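Local coordinates for flavohemoprotein (Vibrio cholerae O1 biovar El Tor, PDB 4EH1) that probably detoxifies nitric oxide to nitrate with O2 and NAD(P)H, here represented by its reductase domain, which carries FAD, at residues I120-G125 / I210-Y215; V124-M129 / Y146-N151; P128-L133 / H156-E161; Q173-R178 / D183-G188. All blocks are in the same frame, centred on the assembly; numbering follows the deposited sequence.

Contact 1: I120-G125 / I210-Y215; sequences ISAGVG and IGFMQY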
# COMPACT_ATOMS: atom_id res chain seq x y z
N ILE A 120 0.51 22.91 10.68
CA ILE A 120 -0.48 22.38 11.59
C ILE A 120 -1.56 21.68 10.78
O ILE A 120 -2.19 22.28 9.91
CB ILE A 120 -1.17 23.50 12.40
CG1 ILE A 120 -0.12 24.40 13.05
CG2 ILE A 120 -2.15 22.89 13.45
CD1 ILE A 120 -0.72 25.61 13.83
N SER A 121 -1.80 20.42 11.10
CA SER A 121 -2.86 19.70 10.41
C SER A 121 -3.41 18.57 11.26
O SER A 121 -2.81 18.19 12.27
CB SER A 121 -2.33 19.12 9.10
OG SER A 121 -1.20 18.30 9.34
N ALA A 122 -4.55 18.03 10.80
CA ALA A 122 -5.22 16.90 11.44
C ALA A 122 -5.71 15.91 10.41
O ALA A 122 -6.25 16.29 9.36
CB ALA A 122 -6.44 17.38 12.26
N GLY A 123 -5.57 14.63 10.72
CA GLY A 123 -6.09 13.60 9.84
C GLY A 123 -5.45 13.71 8.46
O GLY A 123 -4.24 13.73 8.34
N VAL A 124 -6.29 13.81 7.44
CA VAL A 124 -5.81 13.76 6.07
C VAL A 124 -5.34 15.15 5.62
O VAL A 124 -4.74 15.31 4.54
CB VAL A 124 -6.88 13.15 5.14
CG1 VAL A 124 -7.96 14.17 4.80
CG2 VAL A 124 -6.20 12.52 3.88
N GLY A 125 -5.58 16.14 6.47
CA GLY A 125 -5.02 17.47 6.33
C GLY A 125 -3.49 17.42 6.20
O GLY A 125 -2.87 18.36 5.68
N ILE A 210 -13.05 21.73 8.83
CA ILE A 210 -13.44 23.05 9.32
C ILE A 210 -13.46 23.17 10.86
O ILE A 210 -13.01 24.17 11.42
CB ILE A 210 -14.80 23.51 8.70
CG1 ILE A 210 -15.12 24.96 9.09
CG2 ILE A 210 -15.95 22.58 9.11
CD1 ILE A 210 -13.99 25.93 8.72
N GLY A 211 -14.00 22.16 11.55
CA GLY A 211 -14.08 22.23 13.01
C GLY A 211 -12.72 22.36 13.67
O GLY A 211 -12.49 23.23 14.51
N PHE A 212 -11.80 21.50 13.27
CA PHE A 212 -10.40 21.63 13.70
C PHE A 212 -9.79 22.98 13.26
O PHE A 212 -9.08 23.66 14.03
CB PHE A 212 -9.57 20.46 13.14
CG PHE A 212 -8.06 20.63 13.32
CD1 PHE A 212 -7.44 20.26 14.51
CD2 PHE A 212 -7.28 21.13 12.29
CE1 PHE A 212 -6.07 20.41 14.68
CE2 PHE A 212 -5.90 21.29 12.45
CZ PHE A 212 -5.30 20.93 13.63
N MET A 213 -10.05 23.38 12.03
CA MET A 213 -9.49 24.66 11.56
C MET A 213 -9.96 25.83 12.47
O MET A 213 -9.16 26.63 12.94
CB MET A 213 -9.90 24.91 10.12
CG MET A 213 -9.38 26.21 9.54
SD MET A 213 -7.59 26.12 9.29
CE MET A 213 -7.39 24.48 8.61
N GLN A 214 -11.26 25.91 12.73
CA GLN A 214 -11.81 26.97 13.57
C GLN A 214 -11.18 26.95 14.96
O GLN A 214 -10.76 27.97 15.49
CB GLN A 214 -13.32 26.81 13.68
CG GLN A 214 -14.07 27.21 12.42
CD GLN A 214 -14.02 28.72 12.13
OE1 GLN A 214 -14.65 29.52 12.81
NE2 GLN A 214 -13.28 29.09 11.12
N TYR A 215 -11.09 25.75 15.53
CA TYR A 215 -10.45 25.56 16.81
C TYR A 215 -8.99 26.08 16.84
O TYR A 215 -8.58 26.80 17.76
CB TYR A 215 -10.51 24.07 17.14
CG TYR A 215 -9.80 23.69 18.40
CD1 TYR A 215 -10.27 24.10 19.64
CD2 TYR A 215 -8.68 22.89 18.35
CE1 TYR A 215 -9.60 23.73 20.81
CE2 TYR A 215 -8.02 22.51 19.49
CZ TYR A 215 -8.47 22.93 20.72
OH TYR A 215 -7.77 22.53 21.83

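Contact 2: V124-M129 / Y146-N151; sequences VGATPM and YLYACN. With FAD (flavin-adenine dinucleotide), chain C.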
# COMPACT_ATOMS: atom_id res chain seq x y z
N VAL A 124 -6.29 13.81 7.44
CA VAL A 124 -5.81 13.76 6.07
C VAL A 124 -5.34 15.15 5.62
O VAL A 124 -4.74 15.31 4.54
CB VAL A 124 -6.88 13.15 5.14
CG1 VAL A 124 -7.96 14.17 4.80
CG2 VAL A 124 -6.20 12.52 3.88
N GLY A 125 -5.58 16.14 6.47
CA GLY A 125 -5.02 17.47 6.33
C GLY A 125 -3.49 17.42 6.20
O GLY A 125 -2.87 18.36 5.68
N ALA A 126 -2.90 16.34 6.66
CA ALA A 126 -1.46 16.16 6.57
C ALA A 126 -0.93 16.06 5.12
O ALA A 126 0.23 16.31 4.89
CB ALA A 126 -1.01 14.94 7.40
N THR A 127 -1.78 15.69 4.17
CA THR A 127 -1.33 15.43 2.80
C THR A 127 -0.60 16.64 2.16
O THR A 127 0.57 16.52 1.77
CB THR A 127 -2.49 14.89 1.90
OG1 THR A 127 -3.07 13.72 2.49
CG2 THR A 127 -1.98 14.54 0.52
N PRO A 128 -1.24 17.82 2.08
CA PRO A 128 -0.46 18.93 1.49
C PRO A 128 0.74 19.34 2.35
O PRO A 128 1.74 19.80 1.79
CB PRO A 128 -1.48 20.07 1.41
CG PRO A 128 -2.53 19.70 2.47
CD PRO A 128 -2.63 18.23 2.39
N MET A 129 0.65 19.17 3.67
CA MET A 129 1.73 19.48 4.55
C MET A 129 2.92 18.61 4.25
O MET A 129 4.06 19.04 4.42
CB MET A 129 1.37 19.29 6.02
CG MET A 129 0.32 20.25 6.52
SD MET A 129 0.64 21.99 6.06
CE MET A 129 -0.88 22.64 6.75
N TYR A 146 6.39 21.09 13.03
CA TYR A 146 5.28 20.33 12.49
C TYR A 146 4.33 19.89 13.63
O TYR A 146 4.73 19.17 14.54
CB TYR A 146 5.85 19.12 11.79
CG TYR A 146 4.87 18.20 11.12
CD1 TYR A 146 4.43 17.03 11.76
CD2 TYR A 146 4.41 18.45 9.82
CE1 TYR A 146 3.55 16.16 11.15
CE2 TYR A 146 3.52 17.59 9.20
CZ TYR A 146 3.10 16.44 9.87
OH TYR A 146 2.24 15.56 9.27
N LEU A 147 3.08 20.33 13.58
CA LEU A 147 2.12 19.97 14.63
C LEU A 147 0.99 19.17 13.99
O LEU A 147 0.37 19.62 13.02
CB LEU A 147 1.56 21.22 15.33
CG LEU A 147 2.57 22.26 15.87
CD1 LEU A 147 1.83 23.47 16.42
CD2 LEU A 147 3.47 21.71 16.94
N TYR A 148 0.75 17.97 14.51
CA TYR A 148 -0.15 17.01 13.88
C TYR A 148 -1.11 16.37 14.90
O TYR A 148 -0.69 15.96 16.00
CB TYR A 148 0.65 15.90 13.16
CG TYR A 148 -0.24 14.95 12.36
CD1 TYR A 148 -1.07 15.44 11.36
CD2 TYR A 148 -0.28 13.58 12.64
CE1 TYR A 148 -1.92 14.58 10.64
CE2 TYR A 148 -1.15 12.71 11.93
CZ TYR A 148 -1.94 13.22 10.92
OH TYR A 148 -2.76 12.40 10.19
N ALA A 149 -2.39 16.30 14.55
CA ALA A 149 -3.39 15.63 15.39
C ALA A 149 -4.08 14.52 14.60
O ALA A 149 -4.50 14.71 13.47
CB ALA A 149 -4.42 16.64 15.92
N CYS A 150 -4.17 13.33 15.19
CA CYS A 150 -4.96 12.31 14.56
C CYS A 150 -5.64 11.54 15.68
O CYS A 150 -5.47 11.87 16.85
CB CYS A 150 -4.11 11.42 13.64
SG CYS A 150 -2.71 10.65 14.52
N ASN A 151 -6.43 10.53 15.34
CA ASN A 151 -7.22 9.87 16.36
C ASN A 151 -6.41 8.89 17.21
O ASN A 151 -6.70 8.70 18.39
CB ASN A 151 -8.40 9.15 15.73
CG ASN A 151 -9.39 10.11 15.08
OD1 ASN A 151 -9.45 11.28 15.45
ND2 ASN A 151 -10.16 9.61 14.12
PA FAD C . -18.49 11.34 -1.65
O1A FAD C . -18.41 12.58 -2.35
O2A FAD C . -19.14 10.20 -2.19
O5B FAD C . -19.22 11.63 -0.31
C5B FAD C . -19.07 12.87 0.33
C4B FAD C . -19.72 12.92 1.70
O4B FAD C . -21.13 12.98 1.61
C3B FAD C . -19.38 11.68 2.46
O3B FAD C . -19.25 12.01 3.82
C2B FAD C . -20.58 10.81 2.29
O2B FAD C . -20.69 10.02 3.43
C1B FAD C . -21.70 11.80 2.13
N9A FAD C . -22.67 11.28 1.19
C8A FAD C . -22.43 10.75 0.01
N7A FAD C . -23.55 10.34 -0.59
C5A FAD C . -24.54 10.62 0.23
C6A FAD C . -25.98 10.44 0.20
N6A FAD C . -26.60 9.88 -0.85
N1A FAD C . -26.64 10.85 1.27
C2A FAD C . -26.04 11.40 2.30
N3A FAD C . -24.75 11.59 2.39
C4A FAD C . -23.95 11.22 1.41
N1 FAD C . -9.13 14.07 0.13
C2 FAD C . -8.09 13.28 0.35
O2 FAD C . -8.30 12.14 0.68
N3 FAD C . -6.83 13.66 0.22
C4 FAD C . -6.51 14.86 -0.15
O4 FAD C . -5.34 15.14 -0.25
C4X FAD C . -7.59 15.81 -0.40
N5 FAD C . -7.36 17.05 -0.76
C5X FAD C . -8.35 17.89 -0.97
C6 FAD C . -8.05 19.17 -1.34
C7 FAD C . -9.05 20.07 -1.56
C7M FAD C . -8.73 21.46 -1.95
C8 FAD C . -10.44 19.66 -1.42
C8M FAD C . -11.50 20.67 -1.69
C9 FAD C . -10.75 18.38 -1.06
C9A FAD C . -9.75 17.48 -0.82
N10 FAD C . -10.03 16.18 -0.45
C10 FAD C . -8.96 15.33 -0.23
C1' FAD C . -11.42 15.73 -0.33
C2' FAD C . -11.78 14.88 -1.55
O2' FAD C . -11.76 15.61 -2.76
C3' FAD C . -13.16 14.26 -1.54
O3' FAD C . -14.16 15.21 -1.26
C4' FAD C . -13.30 13.02 -0.67
O4' FAD C . -12.33 12.09 -1.07
C5' FAD C . -14.69 12.39 -0.70
O5' FAD C . -15.09 11.94 -1.95
P FAD C . -15.88 10.63 -2.18
O1P FAD C . -16.27 10.64 -3.55
O2P FAD C . -15.09 9.56 -1.71
O3P FAD C . -17.08 10.83 -1.24
O HOH W 1 2.11 16.00 6.81

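Contact 3: P128-L133 / H156-E161; sequences PMQAIL and HTFAQE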
# COMPACT_ATOMS: atom_id res chain seq x y z
N PRO A 128 -1.24 17.82 2.08
CA PRO A 128 -0.46 18.93 1.49
C PRO A 128 0.74 19.34 2.35
O PRO A 128 1.74 19.80 1.79
CB PRO A 128 -1.48 20.07 1.41
CG PRO A 128 -2.53 19.70 2.47
CD PRO A 128 -2.63 18.23 2.39
N MET A 129 0.65 19.17 3.67
CA MET A 129 1.73 19.48 4.55
C MET A 129 2.92 18.61 4.25
O MET A 129 4.06 19.04 4.42
CB MET A 129 1.37 19.29 6.02
CG MET A 129 0.32 20.25 6.52
SD MET A 129 0.64 21.99 6.06
CE MET A 129 -0.88 22.64 6.75
N GLN A 130 2.66 17.38 3.80
CA GLN A 130 3.75 16.50 3.39
C GLN A 130 4.53 17.01 2.15
O GLN A 130 5.76 16.85 2.08
CB GLN A 130 3.22 15.09 3.15
CG GLN A 130 4.28 14.00 3.46
CD GLN A 130 4.66 13.93 4.95
OE1 GLN A 130 4.01 14.53 5.81
NE2 GLN A 130 5.72 13.20 5.24
N ALA A 131 3.83 17.59 1.18
CA ALA A 131 4.48 18.19 0.01
C ALA A 131 5.35 19.32 0.49
O ALA A 131 6.47 19.49 0.03
CB ALA A 131 3.43 18.69 -1.04
N ILE A 132 4.85 20.09 1.46
CA ILE A 132 5.60 21.22 1.98
C ILE A 132 6.84 20.77 2.75
O ILE A 132 7.93 21.27 2.49
CB ILE A 132 4.72 22.13 2.84
CG1 ILE A 132 3.58 22.72 1.98
CG2 ILE A 132 5.57 23.25 3.47
CD1 ILE A 132 2.60 23.63 2.74
N LEU A 133 6.70 19.80 3.66
CA LEU A 133 7.86 19.23 4.31
C LEU A 133 8.93 18.79 3.33
O LEU A 133 10.10 19.11 3.50
CB LEU A 133 7.49 18.00 5.12
CG LEU A 133 6.77 18.20 6.44
CD1 LEU A 133 6.40 16.82 7.02
CD2 LEU A 133 7.63 19.03 7.41
N HIS A 156 -2.08 7.39 12.22
CA HIS A 156 -1.03 8.39 12.25
C HIS A 156 -0.35 8.45 10.86
O HIS A 156 0.68 7.82 10.63
CB HIS A 156 -0.03 8.02 13.34
CG HIS A 156 1.06 9.03 13.55
ND1 HIS A 156 1.92 8.98 14.64
CD2 HIS A 156 1.45 10.09 12.81
CE1 HIS A 156 2.77 9.99 14.57
NE2 HIS A 156 2.51 10.68 13.47
N THR A 157 -0.93 9.22 9.94
CA THR A 157 -0.48 9.24 8.56
C THR A 157 0.95 9.76 8.37
O THR A 157 1.30 10.79 8.92
CB THR A 157 -1.44 10.11 7.76
OG1 THR A 157 -2.77 9.59 7.92
CG2 THR A 157 -1.05 10.17 6.26
N PHE A 158 1.76 9.06 7.58
CA PHE A 158 3.14 9.43 7.31
C PHE A 158 4.05 9.36 8.53
O PHE A 158 5.08 10.05 8.54
CB PHE A 158 3.23 10.86 6.76
CG PHE A 158 2.47 11.07 5.50
CD1 PHE A 158 2.67 10.24 4.42
CD2 PHE A 158 1.54 12.10 5.40
CE1 PHE A 158 1.96 10.45 3.23
CE2 PHE A 158 0.81 12.30 4.21
CZ PHE A 158 1.03 11.48 3.14
N ALA A 159 3.69 8.57 9.55
CA ALA A 159 4.43 8.61 10.81
C ALA A 159 5.94 8.46 10.55
O ALA A 159 6.74 9.27 11.01
CB ALA A 159 3.96 7.52 11.77
N GLN A 160 6.30 7.43 9.80
CA GLN A 160 7.71 7.09 9.60
C GLN A 160 8.43 8.10 8.69
O GLN A 160 9.54 8.53 8.97
CB GLN A 160 7.84 5.68 9.02
CG GLN A 160 9.28 5.29 8.66
CD GLN A 160 10.19 5.27 9.90
OE1 GLN A 160 9.71 5.25 11.04
NE2 GLN A 160 11.49 5.25 9.67
N GLU A 161 7.76 8.47 7.61
CA GLU A 161 8.37 9.33 6.63
C GLU A 161 8.64 10.69 7.25
O GLU A 161 9.71 11.26 7.06
CB GLU A 161 7.48 9.40 5.39
CG GLU A 161 7.98 10.30 4.24
CD GLU A 161 6.96 10.34 3.07
OE1 GLU A 161 6.23 11.33 2.91
OE2 GLU A 161 6.90 9.36 2.31

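Contact 4: Q173-R178 / D183-G188; sequences QQVWYR and DDVLQG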
# COMPACT_ATOMS: atom_id res chain seq x y z
N GLN A 173 8.76 18.50 16.01
CA GLN A 173 7.40 18.05 15.82
C GLN A 173 6.73 17.71 17.16
O GLN A 173 7.41 17.32 18.13
CB GLN A 173 7.30 16.91 14.80
CG GLN A 173 7.39 15.48 15.36
CD GLN A 173 6.85 14.42 14.36
OE1 GLN A 173 5.76 14.56 13.81
NE2 GLN A 173 7.62 13.36 14.16
N GLN A 174 5.42 17.91 17.21
CA GLN A 174 4.61 17.41 18.31
C GLN A 174 3.39 16.73 17.69
O GLN A 174 2.75 17.29 16.80
CB GLN A 174 4.16 18.53 19.27
CG GLN A 174 3.31 18.02 20.46
CD GLN A 174 4.00 16.89 21.25
OE1 GLN A 174 3.48 15.75 21.35
NE2 GLN A 174 5.15 17.20 21.82
N VAL A 175 3.08 15.53 18.17
CA VAL A 175 1.90 14.81 17.74
C VAL A 175 0.84 14.64 18.87
O VAL A 175 1.20 14.43 20.02
CB VAL A 175 2.30 13.45 17.18
CG1 VAL A 175 1.06 12.58 16.95
CG2 VAL A 175 3.12 13.64 15.84
N TRP A 176 -0.45 14.77 18.54
CA TRP A 176 -1.55 14.51 19.48
C TRP A 176 -2.42 13.33 18.97
O TRP A 176 -2.73 13.25 17.77
CB TRP A 176 -2.46 15.73 19.60
CG TRP A 176 -1.91 16.89 20.36
CD1 TRP A 176 -2.22 17.25 21.63
CD2 TRP A 176 -0.97 17.86 19.89
NE1 TRP A 176 -1.52 18.37 21.98
CE2 TRP A 176 -0.76 18.78 20.93
CE3 TRP A 176 -0.28 18.02 18.68
CZ2 TRP A 176 0.12 19.86 20.81
CZ3 TRP A 176 0.57 19.11 18.55
CH2 TRP A 176 0.76 20.01 19.62
N TYR A 177 -2.79 12.42 19.87
CA TYR A 177 -3.73 11.34 19.53
C TYR A 177 -4.98 11.65 20.32
O TYR A 177 -4.93 11.83 21.55
CB TYR A 177 -3.20 9.96 19.96
CG TYR A 177 -2.06 9.37 19.14
CD1 TYR A 177 -1.67 9.90 17.91
CD2 TYR A 177 -1.37 8.23 19.61
CE1 TYR A 177 -0.62 9.34 17.17
CE2 TYR A 177 -0.31 7.67 18.89
CZ TYR A 177 0.05 8.24 17.65
OH TYR A 177 1.10 7.68 16.91
N ARG A 178 -6.10 11.75 19.62
CA ARG A 178 -7.36 12.08 20.29
C ARG A 178 -7.83 10.97 21.22
O ARG A 178 -8.38 11.24 22.28
CB ARG A 178 -8.45 12.33 19.27
CG ARG A 178 -9.74 12.86 19.83
CD ARG A 178 -10.79 12.83 18.75
NE ARG A 178 -11.25 11.48 18.47
CZ ARG A 178 -11.98 11.16 17.41
NH1 ARG A 178 -12.33 12.09 16.55
NH2 ARG A 178 -12.36 9.90 17.22
N ASP A 183 3.91 6.76 23.78
CA ASP A 183 5.20 7.32 24.12
C ASP A 183 5.47 8.53 23.23
O ASP A 183 5.35 8.46 21.99
CB ASP A 183 6.29 6.26 23.97
CG ASP A 183 6.23 5.19 25.09
OD1 ASP A 183 5.86 5.53 26.24
OD2 ASP A 183 6.55 4.01 24.82
N ASP A 184 5.78 9.66 23.87
CA ASP A 184 6.07 10.91 23.17
C ASP A 184 4.94 11.42 22.26
O ASP A 184 5.20 11.98 21.20
CB ASP A 184 7.37 10.79 22.36
CG ASP A 184 7.99 12.15 22.07
OD1 ASP A 184 8.31 12.88 23.04
OD2 ASP A 184 8.14 12.51 20.87
N VAL A 185 3.69 11.21 22.65
CA VAL A 185 2.60 11.95 22.03
C VAL A 185 1.72 12.51 23.13
O VAL A 185 1.68 11.98 24.24
CB VAL A 185 1.72 11.10 21.06
CG1 VAL A 185 2.61 10.30 20.08
CG2 VAL A 185 0.81 10.22 21.84
N LEU A 186 1.01 13.57 22.83
CA LEU A 186 0.11 14.10 23.83
C LEU A 186 -1.28 13.55 23.53
O LEU A 186 -1.68 13.43 22.38
CB LEU A 186 0.12 15.62 23.77
CG LEU A 186 1.46 16.17 24.25
CD1 LEU A 186 1.62 17.59 23.79
CD2 LEU A 186 1.50 16.08 25.77
N GLN A 187 -2.00 13.19 24.57
CA GLN A 187 -3.34 12.66 24.42
C GLN A 187 -4.36 13.80 24.47
O GLN A 187 -4.37 14.59 25.41
CB GLN A 187 -3.63 11.66 25.54
CG GLN A 187 -4.90 10.91 25.32
CD GLN A 187 -5.00 9.67 26.19
OE1 GLN A 187 -4.19 9.47 27.11
NE2 GLN A 187 -5.98 8.83 25.91
N GLY A 188 -5.22 13.88 23.49
CA GLY A 188 -6.28 14.87 23.56
C GLY A 188 -6.30 15.84 22.39
O GLY A 188 -5.74 15.55 21.33
O HOH W 2 8.48 14.26 18.73
O HOH W 3 5.35 13.78 19.25
O HOH W 4 -8.34 10.17 25.04

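Contact 1: I120-G125 / I210-Y215
F212 lays the flat of its ring against the end of the strand that holds I120 and A122, in the Rossmann-like parallel sheet of the NAD-binding domain. The CB methyl of A122 stands 3.6 Å from the F212 ring centroid and only 5° off the ring normal, a nearly vertical CH-pi contact. Alanine suits this place because its single methyl lets the phenyl group come down close to the strand. I120 meets the same ring differently: its branch CG2 lies near the ring plane at the edge, 3.7 Å from F212 CZ. F212 has CG anti to the backbone N (chi1 170°), which reaches the ring out from helix 210-223 to the sheet. Here strand and helix run roughly antiparallel, with axes 9.1 Å apart at 148°. I120 and A122 therefore serve the face covered by this helix, whereas S121 points the other way and packs on Y148. Beyond A122 the chain turns into the glycine-rich loop that probably binds NADP(+). G123 has a positive phi, which favours glycine, and at G125 the backbone lies so close to A122 O that a residue without a side chain suits it. The turn is closed by G125 N, which donates to A122 O at 3.0 Å.

Contact 2: V124-M129 / Y146-N151
A126 rests its CB methyl against two tyrosines, 3.4 Å from Y148 CE1 and 3.8 Å from Y146 OH, where the helix of a beta-alpha-beta unit packs on the unit's second strand. The unit, formed by strand 117-122, helix 126-138 and strand 144-150, opens the Rossmann-like NAD-binding domain. A small residue fits at A126 because the helix begins so close to the sheet. A turn further on, M129 touches Y146 more loosely: M129 CB lies near the plane of the ring, at the edge, 4.2 Å from Y146 CE2. In both tyrosines chi1 is near 180° (-179° for Y146 and -174° for Y148), which swings the ring away from the backbone N and out to the start of the helix.

The polar ends of the rings are held separately. Y146 OH donates to a water lying in the plane of its ring, and that water gives a proton to A126 O at 2.7 Å, so a buried hydroxyl and a carbonyl of the first helical turn share one bridge. Y148 OH is hydrogen-bonded to G123 O, tying strand 144-150 to the glycine-rich loop.

Further out, the helix start is shaped by V124 O, which accepts from T127 N at 3.0 Å; T127 OG1 may add a second bond, doubtful because the side chain has two conformers. T127 and V124 belong to the FAD pocket and face the flavin on the side of the helix away from the tyrosines. V124 CG2 comes within 3.8 Å of FAD O2.

Contact 3: P128-L133 / H156-E161
The ring of F158 is sandwiched between Q130 on one face and T157 on the other. Over its centre lies Q130 CG, 3.8 Å from the centroid and 9° off the normal, a CH-pi contact. The terminal amide of Q130 continues across the same face, stacked at 18° to the ring, with Q130 CD 3.6 Å from F158 CG. T157 CG2 covers the opposite face, displaced toward the rim. A bend at chi2 (66°) folds Q130 so that its flat end can both stack and turn NE2 to E161. The bond from Q130 NE2 to E161 OE1, 3.0 Å, meets the carboxylate on its anti side, somewhat out of its plane. Glutamine suits the role, its aliphatic part covering an aromatic while the amide works as a donor; NE2 also bonds to T162 OG1. E161 OE1 is further gripped by H134 NE2 and by a salt bridge from R69 on strand 68-73, which probably favours the ionised carboxylate. F158 is the N-cap residue of helix 159-169 and takes a positive phi as third residue of a type II turn from H156 to A159. Here two helices lie side by side on one face of a Rossmann-like sheet, at the junction with the FAD-binding barrel characteristic of ferredoxin-reductase-type flavoproteins.

Contact 4: Q173-R178 / D183-G188
L186 reaches along the indole of W176 from CB to its tip. CB sits over the five-membered ring, 3.9 Å from its centroid; CG, the branch point, lies 4.0 Å from Q174 CD; and CD1 ends 3.4 Å above the indole plane, offset toward the rim. Q174 CG lies over the same face, so leucine and the aliphatic part of glutamine together cover the tryptophan. On the other side of the sheet V185 CG2 approaches the face of the Y177 ring, 3.7 Å from Y177 CD2. The backbones join as parallel strands: L186 N donates to V175 O (2.9 Å), Y177 N to L186 O (2.9 Å) and G188 N to Y177 O (2.8 Å). The last donor comes from above the carbonyl plane, where the edge strand ends. The backbone angles of G188 (phi 122°, psi -161°) bring the preceding carbonyl so close that glycine suits the place. Within this chain strand 186-187 forms one edge of the parallel sheet. Strand 172-177 lies between it and strand 144-150, W176 packing on L147 and on the loop residues M190 and L195, while Y177 OH bonds to H156 ND1 just ahead of helix 159-169.

All four contacts belong to one parallel sheet and the helices on its two faces. Contact 2 is the middle piece: its centre is 8 Å from that of contact 1, 7 Å from contact 3 and 12 Å from contact 4. It shares V124 and G125 with contact 1 and P128 and M129 with contact 3, so the probable NADP(+)-binding segment 123-128 contributes to contacts 1 and 2 and, through P128, reaches contact 3. Y148 O to W176 N, 2.8 Å, links the strands of contacts 2 and 4, and I120 O packs on M129 CE at 3.4 Å. The flavin touches V124, shared by contacts 1 and 2, and T127 of contact 2; F158 of contact 3 has its side chain about 8 Å from FAD.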